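Local structure of suppressor of fused family protein (Neisseria gonorrhoeae, 3K5J) at residues A86-S89 against Q95-L98. The protein is of unknown function but resembles the N-terminal domain of human Suppressor of fused, and so may act by binding other proteins. Residues are numbered along the deposited sequence; the frame is centred on the assembly and turned at random. Where two conformers were deposited one is given.
Sequences ASAS and QFQL
The phenyl ring of F96 packs against the C-terminal part of helix 77-91, with one face over S89 and its CZ end near A88. S89 CB sits 3.9 Å from the centroid of the F96 ring, only 21° off the ring normal, which makes this a CH-pi contact. S89 CB is offset toward the rim of the ring, with F96 CG its nearest ring atom at 3.7 Å. The backbone takes part as well: S89 CA approaches F96 CD1 to 3.5 Å. Further along the ring, F96 CE1 rests over the peptide between the two helical residues, 3.7 Å from both A88 C and S89 N. The methyl of A88 then meets the ring obliquely, its CB 3.7 Å from F96 CZ. The bond from CA to CB of F96 already points toward the helix; with CG anti to the carbonyl carbon (chi1 -75°), the ring comes to lie over S89. The chain thus leaves helix 77-91, turns, and lays an aromatic side chain on the helix it has just left before entering strand 101-103, all within the Suppressor of fused family region. No hydrogen bond crosses between 86-89 and 95-98; the contact is made by CH-pi and van der Waals packing on the helix's side chains and backbone, with helix 60-63 adding L63 against the same phenylalanine. S89 turns its hydroxyl back to its own helix: with chi1 at 70°, OG lies 3.0 Å from A86 O, while L85 O offers a weak alternative for the same proton. On the loop side, Q65 NE2 donates to both F96 O and Q97 OE1, tying down the backbone that carries the ring.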
loop_
_atom_site.group_PDB
_atom_site.type_symbol
_atom_site.label_atom_id
_atom_site.label_comp_id
_atom_site.label_asym_id
_atom_site.label_seq_id
_atom_site.Cartn_x
_atom_site.Cartn_y
_atom_site.Cartn_z
ATOM N N ALA A 86 -3.108 -9.573 2.409
ATOM C CA ALA A 86 -4.417 -10.113 2.089
ATOM C C ALA A 86 -4.781 -11.162 3.151
ATOM O O ALA A 86 -5.884 -11.149 3.687
ATOM C CB ALA A 86 -4.400 -10.762 0.704
ATOM N N SER A 87 -3.866 -12.091 3.431
ATOM C CA SER A 87 -4.102 -13.102 4.479
ATOM C C SER A 87 -4.344 -12.442 5.829
ATOM O O SER A 87 -5.301 -12.788 6.551
ATOM C CB SER A 87 -2.882 -14.031 4.577
ATOM O OG SER A 87 -2.975 -14.837 5.749
ATOM N N ALA A 88 -3.467 -11.517 6.206
ATOM C CA ALA A 88 -3.545 -10.850 7.514
ATOM C C ALA A 88 -4.840 -10.066 7.688
ATOM O O ALA A 88 -5.487 -10.080 8.759
ATOM C CB ALA A 88 -2.353 -9.956 7.739
ATOM N N SER A 89 -5.268 -9.396 6.615
ATOM C CA SER A 89 -6.455 -8.544 6.704
ATOM C C SER A 89 -7.731 -9.377 6.847
ATOM O O SER A 89 -8.723 -8.888 7.413
ATOM C CB SER A 89 -6.537 -7.608 5.489
ATOM O OG SER A 89 -6.844 -8.337 4.334
ATOM N N GLN A 95 -7.123 -4.401 12.216
ATOM C CA GLN A 95 -5.774 -3.848 12.108
ATOM C C GLN A 95 -5.486 -3.263 10.734
ATOM O O GLN A 95 -4.404 -2.710 10.506
ATOM C CB GLN A 95 -4.716 -4.892 12.453
ATOM C CG GLN A 95 -4.853 -5.404 13.891
ATOM C CD GLN A 95 -4.954 -4.292 14.901
ATOM O OE1 GLN A 95 -4.151 -3.355 14.894
ATOM N NE2 GLN A 95 -5.960 -4.371 15.763
ATOM N N PHE A 96 -6.461 -3.343 9.835
ATOM C CA PHE A 96 -6.241 -2.867 8.457
ATOM C C PHE A 96 -7.184 -1.720 8.120
ATOM O O PHE A 96 -7.865 -1.700 7.114
ATOM C CB PHE A 96 -6.321 -4.051 7.478
ATOM C CG PHE A 96 -5.101 -4.892 7.546
ATOM C CD1 PHE A 96 -4.960 -5.879 8.490
ATOM C CD2 PHE A 96 -4.044 -4.601 6.717
ATOM C CE1 PHE A 96 -3.792 -6.618 8.579
ATOM C CE2 PHE A 96 -2.882 -5.302 6.777
ATOM C CZ PHE A 96 -2.717 -6.285 7.730
ATOM N N GLN A 97 -7.169 -0.751 9.010
ATOM C CA GLN A 97 -8.000 0.424 8.904
ATOM C C GLN A 97 -7.129 1.660 8.812
ATOM O O GLN A 97 -5.953 1.621 9.215
ATOM C CB GLN A 97 -8.948 0.500 10.121
ATOM C CG GLN A 97 -9.818 -0.705 10.306
ATOM C CD GLN A 97 -10.775 -0.964 9.154
ATOM O OE1 GLN A 97 -11.224 -0.032 8.447
ATOM N NE2 GLN A 97 -11.081 -2.220 8.940
ATOM N N LEU A 98 -7.680 2.768 8.285
ATOM C CA LEU A 98 -6.938 4.033 8.279
ATOM C C LEU A 98 -6.349 4.331 9.640
ATOM O O LEU A 98 -7.058 4.213 10.665
ATOM C CB LEU A 98 -7.810 5.245 7.937
ATOM C CG LEU A 98 -8.006 5.566 6.505
ATOM C CD1 LEU A 98 -9.086 6.648 6.426
ATOM C CD2 LEU A 98 -6.725 5.959 5.792
#